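Local coordinates for protein biliverdin reductase (Synechocystis sp., PDB 5B3T) that probably reduces biliverdin to bilirubin with NAD(P)H, joining a Rossmann-type nucleotide-binding domain to a C-terminal alpha/beta domain, at residues 133-138 and 283-287; 195-201 and 226-232; 217-223 and 237-243. All blocks are in the same frame, centred on the assembly; numbering follows the deposited sequence.

Contact 1 (133-138 and 283-287); sequences IELLGG and RRGLF. With PO4 (phosphate ion), chain C.
In Arg-283, CG lies anti to the carbonyl carbon and the chain bends at chi3 (-60°), which sets the guanidinium between Glu-134 and a phosphate ion; in Ile-133, CG2 is anti to the backbone N and reaches over a face of Phe-287. Arg-283 NH1 donates to Glu-134 O at 2.8 Å (162°), in both the guanidinium and the carbonyl plane, while Glu-134 OE2 adds a long salt bridge, 3.8 Å from NH1 of Arg-283. The phosphate, probably from the crystallisation liquor, takes Arg-283 NE on O3 at 2.8 Å, nearly straight (173°), and Arg-283 NH2 on O4; the backbone N atoms of Arg-283 and Arg-284, at the helix start, also bind it. Ile-133 CG2 sits 3.9 Å from the Phe-287 centroid, and Leu-286 CD1 rests 3.4 Å from Gly-137 O. An alanine in place of this arginine would probably leave Glu-134 O without its mate and the phosphate less firmly held. The start of helix 283-300 thus meets the turn between strand 128-131 and helix 137-146, beside helix 23-34, whose NADP(+)-binding Tyr-23 forms a cation-pi pair with Arg-283 and bonds the phosphate, and whose Ala-24 touches Phe-287.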
loop_
_atom_site.group_PDB
_atom_site.type_symbol
_atom_site.label_atom_id
_atom_site.label_comp_id
_atom_site.label_asym_id
_atom_site.label_seq_id
_atom_site.Cartn_x
_atom_site.Cartn_y
_atom_site.Cartn_z
ATOM N N ILE A 133 1.762 -4.481 1.133
ATOM C CA ILE A 133 2.850 -5.229 1.745
ATOM C C ILE A 133 4.121 -4.398 1.857
ATOM O O ILE A 133 4.880 -4.547 2.821
ATOM C CB ILE A 133 3.123 -6.534 0.962
ATOM C CG1 ILE A 133 1.875 -7.415 0.946
ATOM C CG2 ILE A 133 4.300 -7.299 1.557
ATOM C CD1 ILE A 133 1.968 -8.603 0.010
ATOM N N GLU A 134 4.366 -3.506 0.893
ATOM C CA GLU A 134 5.621 -2.760 0.868
ATOM C C GLU A 134 5.798 -1.921 2.129
ATOM O O GLU A 134 6.904 -1.836 2.677
ATOM C CB GLU A 134 5.680 -1.882 -0.382
ATOM C CG GLU A 134 7.022 -1.208 -0.616
ATOM C CD GLU A 134 7.166 0.098 0.138
ATOM O OE1 GLU A 134 6.132 0.743 0.410
ATOM O OE2 GLU A 134 8.312 0.473 0.467
ATOM N N LEU A 135 4.724 -1.296 2.604
ATOM C CA LEU A 135 4.778 -0.478 3.814
ATOM C C LEU A 135 4.524 -1.371 5.024
ATOM O O LEU A 135 3.383 -1.744 5.310
ATOM C CB LEU A 135 3.764 0.659 3.743
ATOM C CG LEU A 135 3.700 1.568 4.975
ATOM C CD1 LEU A 135 5.011 2.323 5.158
ATOM C CD2 LEU A 135 2.520 2.532 4.886
ATOM N N LEU A 136 5.601 -1.724 5.729
ATOM C CA LEU A 136 5.521 -2.396 7.028
ATOM C C LEU A 136 4.754 -3.714 6.955
ATOM O O LEU A 136 4.086 -4.105 7.916
ATOM C CB LEU A 136 4.896 -1.473 8.078
ATOM C CG LEU A 136 5.704 -0.222 8.428
ATOM C CD1 LEU A 136 4.888 0.704 9.310
ATOM C CD2 LEU A 136 7.003 -0.606 9.120
ATOM N N GLY A 137 4.846 -4.410 5.820
ATOM C CA GLY A 137 4.087 -5.642 5.655
ATOM C C GLY A 137 4.458 -6.705 6.671
ATOM O O GLY A 137 3.586 -7.392 7.210
ATOM N N GLY A 138 5.754 -6.863 6.940
ATOM C CA GLY A 138 6.170 -7.802 7.969
ATOM C C GLY A 138 5.666 -7.413 9.345
ATOM O O GLY A 138 5.207 -8.264 10.110
ATOM N N ARG A 283 9.307 -8.801 4.077
ATOM C CA ARG A 283 8.326 -8.445 3.059
ATOM C C ARG A 283 8.522 -9.272 1.795
ATOM O O ARG A 283 7.552 -9.546 1.077
ATOM C CB ARG A 283 8.420 -6.955 2.734
ATOM C CG ARG A 283 8.003 -6.037 3.873
ATOM C CD ARG A 283 8.387 -4.605 3.557
ATOM N NE ARG A 283 9.827 -4.479 3.366
ATOM C CZ ARG A 283 10.427 -3.392 2.893
ATOM N NH1 ARG A 283 9.708 -2.330 2.555
ATOM N NH2 ARG A 283 11.746 -3.369 2.753
ATOM N N ARG A 284 9.764 -9.673 1.514
ATOM C CA ARG A 284 10.038 -10.531 0.367
ATOM C C ARG A 284 9.240 -11.824 0.448
ATOM O O ARG A 284 8.633 -12.257 -0.538
ATOM C CB ARG A 284 11.533 -10.831 0.291
ATOM C CG ARG A 284 11.912 -11.878 -0.742
ATOM C CD ARG A 284 13.253 -12.496 -0.387
ATOM N NE ARG A 284 14.246 -11.467 -0.099
ATOM C CZ ARG A 284 15.026 -10.904 -1.016
ATOM N NH1 ARG A 284 14.936 -11.278 -2.285
ATOM N NH2 ARG A 284 15.897 -9.967 -0.664
ATOM N N GLY A 285 9.232 -12.460 1.620
ATOM C CA GLY A 285 8.465 -13.683 1.776
ATOM C C GLY A 285 6.978 -13.463 1.590
ATOM O O GLY A 285 6.289 -14.292 0.991
ATOM N N LEU A 286 6.462 -12.338 2.091
ATOM C CA LEU A 286 5.035 -12.057 1.960
ATOM C C LEU A 286 4.661 -11.741 0.518
ATOM O O LEU A 286 3.589 -12.142 0.049
ATOM C CB LEU A 286 4.635 -10.907 2.885
ATOM C CG LEU A 286 4.711 -11.196 4.385
ATOM C CD1 LEU A 286 4.662 -9.903 5.184
ATOM C CD2 LEU A 286 3.587 -12.134 4.806
ATOM N N PHE A 287 5.525 -11.017 -0.202
ATOM C CA PHE A 287 5.273 -10.774 -1.620
ATOM C C PHE A 287 5.289 -12.075 -2.411
ATOM O O PHE A 287 4.475 -12.263 -3.323
ATOM C CB PHE A 287 6.305 -9.799 -2.191
ATOM C CG PHE A 287 5.867 -8.362 -2.162
ATOM C CD1 PHE A 287 4.797 -7.936 -2.933
ATOM C CD2 PHE A 287 6.532 -7.434 -1.378
ATOM C CE1 PHE A 287 4.389 -6.614 -2.914
ATOM C CE2 PHE A 287 6.130 -6.106 -1.354
ATOM C CZ PHE A 287 5.057 -5.697 -2.122
HETATM P P PO4 C . 12.568 -7.065 3.424
HETATM O O1 PO4 C . 13.748 -7.155 4.356
HETATM O O2 PO4 C . 12.358 -8.384 2.721
HETATM O O3 PO4 C . 11.333 -6.729 4.221
HETATM O O4 PO4 C . 12.828 -5.989 2.397
#

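Contact 2 (195-201 and 226-232); sequences LFGTVQQ and LQFNNGL
Backbone bonds tie Gln-200 and Gln-201 to Gln-227 in a classic beta bulge. Gln-227 O accepts from both Gln-200 N (2.7 Å) and Gln-201 N (3.1 Å), and Gln-227 N returns a bond to Gln-201 O; next along, Val-199 and Phe-228 form an antiparallel non-hydrogen-bonded pair. Beyond the strand, Asn-229 N reaches Thr-198 O at 2.9 Å, while Asn-230 N makes only a weak bond to Phe-196 O. A water joins that same Phe-196 O to Leu-232 N.

Side-chain polar contacts come from the type I turn that runs from Phe-228 to Gly-231. Asn-230 ND2 donates to Leu-195 O (3.1 Å) from above the carbonyl plane; together with its weak backbone bond, Asn-230 thus meets two carbonyls at the end of helix 193-196. Thr-198 places OG1 between its backbone N and carbonyl carbon (chi1 56°), alongside Asn-229 ND2, whose bond to it is weak. Gly-197 leaves the helix with positive phi, and a CB there would collide with Asn-230 OD1.

The apolar contacts centre on two rings. Phe-196 turns its edge to the face of Phe-228 in a T-shaped pair, centroids 5.8 Å apart and planes at 76°. Leu-232 CD2 lies over the Phe-196 face, 3.6 Å from its centroid, and also above one face of Phe-228; Val-199 CG2 covers the opposite face of Phe-228, 4.1 Å from that centroid.

The contact joins outermost strand 199-210 to strand 217-228. Helix 309-325 packs on it through Tyr-313, Val-317 and Cys-321, the Tyr-313 OH bonding Val-199 N, while Phe-196 and Leu-232 reach Val-153 of strand 153-163.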
loop_
_atom_site.group_PDB
_atom_site.type_symbol
_atom_site.label_atom_id
_atom_site.label_comp_id
_atom_site.label_asym_id
_atom_site.label_seq_id
_atom_site.Cartn_x
_atom_site.Cartn_y
_atom_site.Cartn_z
ATOM N N LEU A 195 -10.907 -7.231 14.663
ATOM C CA LEU A 195 -10.792 -7.065 16.083
ATOM C C LEU A 195 -11.203 -5.715 16.629
ATOM O O LEU A 195 -11.776 -5.631 17.654
ATOM C CB LEU A 195 -9.354 -7.317 16.489
ATOM C CG LEU A 195 -8.770 -8.720 16.283
ATOM C CD1 LEU A 195 -7.306 -8.741 15.908
ATOM C CD2 LEU A 195 -9.025 -9.502 17.566
ATOM N N PHE A 196 -10.879 -4.652 15.926
ATOM C CA PHE A 196 -11.167 -3.307 16.407
ATOM C C PHE A 196 -12.567 -2.832 16.052
ATOM O O PHE A 196 -13.023 -1.821 16.603
ATOM C CB PHE A 196 -10.149 -2.312 15.837
ATOM C CG PHE A 196 -8.723 -2.604 16.228
ATOM C CD1 PHE A 196 -8.438 -3.434 17.302
ATOM C CD2 PHE A 196 -7.668 -2.051 15.520
ATOM C CE1 PHE A 196 -7.133 -3.705 17.664
ATOM C CE2 PHE A 196 -6.359 -2.315 15.880
ATOM C CZ PHE A 196 -6.091 -3.145 16.954
ATOM N N GLY A 197 -13.261 -3.533 15.160
ATOM C CA GLY A 197 -14.486 -3.011 14.597
ATOM C C GLY A 197 -14.171 -1.954 13.557
ATOM O O GLY A 197 -13.024 -1.763 13.147
ATOM N N THR A 198 -15.211 -1.247 13.131
ATOM C CA THR A 198 -15.030 -0.203 12.138
ATOM C C THR A 198 -14.748 1.136 12.817
ATOM O O THR A 198 -14.999 1.325 14.009
ATOM C CB THR A 198 -16.260 -0.103 11.230
ATOM O OG1 THR A 198 -17.426 0.101 12.034
ATOM C CG2 THR A 198 -16.433 -1.377 10.411
ATOM N N VAL A 199 -14.192 2.066 12.042
ATOM C CA VAL A 199 -13.996 3.428 12.521
ATOM C C VAL A 199 -15.358 4.076 12.739
ATOM O O VAL A 199 -16.224 4.037 11.859
ATOM C CB VAL A 199 -13.154 4.235 11.520
ATOM C CG1 VAL A 199 -13.104 5.688 11.938
ATOM C CG2 VAL A 199 -11.745 3.663 11.401
ATOM N N GLN A 200 -15.543 4.701 13.899
ATOM C CA GLN A 200 -16.811 5.359 14.216
ATOM C C GLN A 200 -16.745 6.891 14.251
ATOM O O GLN A 200 -17.746 7.563 14.007
ATOM C CB GLN A 200 -17.363 4.833 15.544
ATOM C CG GLN A 200 -18.839 5.128 15.762
ATOM C CD GLN A 200 -19.735 4.328 14.836
ATOM O OE1 GLN A 200 -20.557 3.530 15.287
ATOM N NE2 GLN A 200 -19.581 4.538 13.535
ATOM N N GLN A 201 -15.593 7.449 14.529
ATOM C CA GLN A 201 -15.434 8.889 14.605
ATOM C C GLN A 201 -14.042 9.260 14.108
ATOM O O GLN A 201 -13.141 8.534 14.317
ATOM C CB GLN A 201 -15.657 9.372 16.044
ATOM C CG GLN A 201 -15.675 10.871 16.211
ATOM C CD GLN A 201 -16.495 11.333 17.390
ATOM O OE1 GLN A 201 -17.627 10.963 17.532
ATOM N NE2 GLN A 201 -15.905 12.114 18.258
ATOM N N LEU A 226 -8.655 8.754 15.529
ATOM C CA LEU A 226 -9.739 7.850 15.177
ATOM C C LEU A 226 -10.332 7.216 16.426
ATOM O O LEU A 226 -9.609 6.869 17.365
ATOM C CB LEU A 226 -9.251 6.742 14.240
ATOM C CG LEU A 226 -8.466 7.134 12.987
ATOM C CD1 LEU A 226 -8.014 5.887 12.246
ATOM C CD2 LEU A 226 -9.295 8.020 12.078
ATOM N N GLN A 227 -11.651 7.054 16.419
ATOM C CA GLN A 227 -12.353 6.288 17.438
ATOM C C GLN A 227 -13.035 5.107 16.768
ATOM O O GLN A 227 -13.839 5.289 15.845
ATOM C CB GLN A 227 -13.358 7.155 18.197
ATOM C CG GLN A 227 -12.698 8.295 18.950
ATOM C CD GLN A 227 -13.671 9.093 19.788
ATOM O OE1 GLN A 227 -13.644 10.322 19.784
ATOM N NE2 GLN A 227 -14.535 8.398 20.515
ATOM N N PHE A 228 -12.701 3.905 17.218
ATOM C CA PHE A 228 -13.268 2.679 16.683
ATOM C C PHE A 228 -14.480 2.253 17.497
ATOM O O PHE A 228 -14.719 2.733 18.608
ATOM C CB PHE A 228 -12.234 1.553 16.671
ATOM C CG PHE A 228 -11.140 1.748 15.667
ATOM C CD1 PHE A 228 -10.153 2.698 15.879
ATOM C CD2 PHE A 228 -11.085 0.975 14.520
ATOM C CE1 PHE A 228 -9.137 2.881 14.963
ATOM C CE2 PHE A 228 -10.068 1.152 13.596
ATOM C CZ PHE A 228 -9.092 2.108 13.821
ATOM N N ASN A 229 -15.242 1.324 16.925
ATOM C CA ASN A 229 -16.521 0.962 17.518
ATOM C C ASN A 229 -16.356 0.160 18.794
ATOM O O ASN A 229 -17.180 0.279 19.707
ATOM C CB ASN A 229 -17.359 0.186 16.513
ATOM C CG ASN A 229 -18.268 1.082 15.738
ATOM O OD1 ASN A 229 -18.986 1.876 16.333
ATOM N ND2 ASN A 229 -18.236 0.983 14.414
ATOM N N ASN A 230 -15.317 -0.662 18.874
ATOM C CA ASN A 230 -15.063 -1.445 20.069
ATOM C C ASN A 230 -14.222 -0.687 21.094
ATOM O O ASN A 230 -13.696 -1.303 22.028
ATOM C CB ASN A 230 -14.407 -2.772 19.687
ATOM C CG ASN A 230 -15.227 -3.546 18.673
ATOM O OD1 ASN A 230 -16.381 -3.210 18.404
ATOM N ND2 ASN A 230 -14.634 -4.585 18.102
ATOM N N GLY A 231 -14.088 0.632 20.937
ATOM C CA GLY A 231 -13.535 1.502 21.955
ATOM C C GLY A 231 -12.153 2.049 21.663
ATOM O O GLY A 231 -11.717 2.983 22.350
ATOM N N LEU A 232 -11.449 1.504 20.672
ATOM C CA LEU A 232 -10.064 1.895 20.439
ATOM C C LEU A 232 -9.965 3.354 20.015
ATOM O O LEU A 232 -10.700 3.813 19.136
ATOM C CB LEU A 232 -9.432 1.003 19.372
ATOM C CG LEU A 232 -8.043 1.430 18.883
ATOM C CD1 LEU A 232 -7.023 1.405 20.014
ATOM C CD2 LEU A 232 -7.588 0.555 17.733
HETATM O O HOH W 1 -11.887 -0.941 19.074
#

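Contact 3 (217-223 and 237-243); sequences FRACLAT and IYGKGEV
Arg-218, Lys-240 and Cys-220 bury the most surface in this antiparallel hairpin, formed by strands 217-228 and 233-241 of the mixed sheet. Arg-218 crosses Glu-242 at about a right angle: its NH1 forms a salt bridge with Glu-242 OE1 at 2.8 Å, on the anti side of the carboxylate, with the two planar groups 49° apart. In the backbone, Glu-242 N donates to Arg-218 O, and Ala-167 N holds the other carboxylate oxygen, so Glu-242 is gripped at three points. Cys-220 and Lys-240 are a hydrogen-bonded pair, Cys-220 N to Lys-240 O and Lys-240 N to Cys-220 O, with side chains on the same face as Tyr-238. Cys-220 SG, set between its backbone N and carbonyl carbon (chi1 70°), meets Lys-240 CG at 4.0 Å and the ring edge of Tyr-238 at CE1, 3.9 Å away, a sulfur-aromatic contact. Lys-240 runs extended beyond CG past the edge of Phe-217; its buried NZ binds Tyr-238 OH at 3.1 Å and Thr-172 O, and Tyr-173 and Phe-178 add cation-pi contacts. Where the strands draw closest, Gly-241 CA lies 3.2 Å from Arg-218 O; a CB on Gly-241 would clash with that oxygen and Ala-219 CA.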
loop_
_atom_site.group_PDB
_atom_site.type_symbol
_atom_site.label_atom_id
_atom_site.label_comp_id
_atom_site.label_asym_id
_atom_site.label_seq_id
_atom_site.Cartn_x
_atom_site.Cartn_y
_atom_site.Cartn_z
ATOM N N PHE A 217 5.028 20.561 -2.403
ATOM C CA PHE A 217 5.224 20.969 -1.024
ATOM C C PHE A 217 6.623 20.567 -0.581
ATOM O O PHE A 217 7.194 19.589 -1.073
ATOM C CB PHE A 217 4.164 20.375 -0.080
ATOM C CG PHE A 217 4.100 18.866 -0.074
ATOM C CD1 PHE A 217 4.840 18.132 0.841
ATOM C CD2 PHE A 217 3.267 18.185 -0.951
ATOM C CE1 PHE A 217 4.774 16.746 0.864
ATOM C CE2 PHE A 217 3.195 16.797 -0.932
ATOM C CZ PHE A 217 3.949 16.078 -0.024
ATOM N N ARG A 218 7.186 21.357 0.327
ATOM C CA ARG A 218 8.479 21.036 0.907
ATOM C C ARG A 218 8.355 20.324 2.243
ATOM O O ARG A 218 9.349 19.780 2.731
ATOM C CB ARG A 218 9.325 22.304 1.074
ATOM C CG ARG A 218 8.757 23.330 2.031
ATOM C CD ARG A 218 9.647 24.565 2.079
ATOM N NE ARG A 218 9.366 25.392 3.248
ATOM C CZ ARG A 218 10.042 25.312 4.388
ATOM N NH1 ARG A 218 11.041 24.448 4.505
ATOM N NH2 ARG A 218 9.726 26.098 5.408
ATOM N N ALA A 219 7.167 20.324 2.840
ATOM C CA ALA A 219 6.904 19.564 4.049
ATOM C C ALA A 219 5.400 19.399 4.188
ATOM O O ALA A 219 4.624 20.228 3.701
ATOM C CB ALA A 219 7.484 20.246 5.296
ATOM N N CYS A 220 4.998 18.317 4.847
ATOM C CA CYS A 220 3.603 18.106 5.192
ATOM C C CYS A 220 3.528 17.448 6.560
ATOM O O CYS A 220 4.404 16.667 6.943
ATOM C CB CYS A 220 2.868 17.245 4.150
ATOM S SG CYS A 220 3.355 15.505 4.101
ATOM N N LEU A 221 2.480 17.792 7.301
ATOM C CA LEU A 221 2.166 17.143 8.568
ATOM C C LEU A 221 0.677 16.850 8.574
ATOM O O LEU A 221 -0.139 17.778 8.561
ATOM C CB LEU A 221 2.550 18.014 9.766
ATOM C CG LEU A 221 2.103 17.461 11.122
ATOM C CD1 LEU A 221 2.697 16.078 11.369
ATOM C CD2 LEU A 221 2.468 18.416 12.247
ATOM N N ALA A 222 0.324 15.569 8.573
ATOM C CA ALA A 222 -1.068 15.146 8.554
ATOM C C ALA A 222 -1.331 14.276 9.772
ATOM O O ALA A 222 -0.584 13.330 10.039
ATOM C CB ALA A 222 -1.400 14.389 7.268
ATOM N N THR A 223 -2.387 14.606 10.511
ATOM C CA THR A 223 -2.725 13.929 11.753
ATOM C C THR A 223 -4.178 13.492 11.696
ATOM O O THR A 223 -5.049 14.280 11.318
ATOM C CB THR A 223 -2.500 14.845 12.961
ATOM O OG1 THR A 223 -3.231 16.063 12.776
ATOM C CG2 THR A 223 -1.025 15.173 13.115
ATOM N N ILE A 237 -0.212 9.480 12.399
ATOM C CA ILE A 237 0.594 10.666 12.133
ATOM C C ILE A 237 1.466 10.405 10.912
ATOM O O ILE A 237 2.134 9.367 10.831
ATOM C CB ILE A 237 1.468 11.038 13.345
ATOM C CG1 ILE A 237 0.660 10.956 14.643
ATOM C CG2 ILE A 237 2.066 12.427 13.172
ATOM C CD1 ILE A 237 -0.493 11.935 14.719
ATOM N N TYR A 238 1.469 11.348 9.971
ATOM C CA TYR A 238 2.323 11.262 8.791
ATOM C C TYR A 238 2.966 12.617 8.554
ATOM O O TYR A 238 2.270 13.594 8.259
ATOM C CB TYR A 238 1.538 10.822 7.550
ATOM C CG TYR A 238 2.398 10.651 6.312
ATOM C CD1 TYR A 238 2.642 11.717 5.453
ATOM C CD2 TYR A 238 2.966 9.422 6.005
ATOM C CE1 TYR A 238 3.429 11.562 4.324
ATOM C CE2 TYR A 238 3.752 9.257 4.879
ATOM C CZ TYR A 238 3.979 10.330 4.043
ATOM O OH TYR A 238 4.761 10.170 2.921
ATOM N N GLY A 239 4.289 12.671 8.673
ATOM C CA GLY A 239 5.023 13.889 8.394
ATOM C C GLY A 239 6.299 13.631 7.620
ATOM O O GLY A 239 6.976 12.626 7.850
ATOM N N LYS A 240 6.632 14.522 6.690
ATOM C CA LYS A 240 7.892 14.430 5.970
ATOM C C LYS A 240 8.239 15.806 5.427
ATOM O O LYS A 240 7.366 16.656 5.241
ATOM C CB LYS A 240 7.836 13.398 4.836
ATOM C CG LYS A 240 6.975 13.795 3.646
ATOM C CD LYS A 240 7.004 12.708 2.579
ATOM C CE LYS A 240 6.004 12.985 1.472
ATOM N NZ LYS A 240 5.861 11.812 0.565
ATOM N N GLY A 241 9.527 16.017 5.183
ATOM C CA GLY A 241 9.955 17.266 4.590
ATOM C C GLY A 241 11.004 18.031 5.369
ATOM O O GLY A 241 11.653 17.489 6.269
ATOM N N GLU A 242 11.154 19.313 5.034
ATOM C CA GLU A 242 12.306 20.093 5.467
ATOM C C GLU A 242 12.214 20.567 6.914
ATOM O O GLU A 242 13.244 20.934 7.489
ATOM C CB GLU A 242 12.487 21.298 4.536
ATOM C CG GLU A 242 12.971 20.920 3.140
ATOM C CD GLU A 242 12.977 22.090 2.171
ATOM O OE1 GLU A 242 12.710 23.232 2.604
ATOM O OE2 GLU A 242 13.254 21.865 0.974
ATOM N N VAL A 243 11.023 20.558 7.524
ATOM C CA VAL A 243 10.860 21.125 8.860
ATOM C C VAL A 243 11.063 20.110 9.977
ATOM O O VAL A 243 11.059 20.495 11.155
ATOM C CB VAL A 243 9.469 21.773 9.030
ATOM C CG1 VAL A 243 9.251 22.845 7.975
ATOM C CG2 VAL A 243 8.374 20.714 8.968
#

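Contacts 2 and 3 share strand 217-228: contact 2 pairs its far end with outermost strand 199-210, contact 3 its beginning with strand 233-241, so the two join neighbouring strands of one sheet with centres 26 Å apart. Contact 1, joining the start of helix 283-300 to the chain leaving the Rossmann sheet, touches neither, though both lie within the sequence it spans; its nearest atoms are about 7 Å from contact 3 and about 13 Å from contact 2. Towards the NADP(+) site, which holds no nucleotide here, contact 1 comes closest: side chain to side chain, Arg-283 is about 3 Å from Tyr-23, Lys-240 of contact 3 about 7 Å from Asn-84 and Trp-171, and Val-199 of contact 2 about 12 Å from Tyr-105.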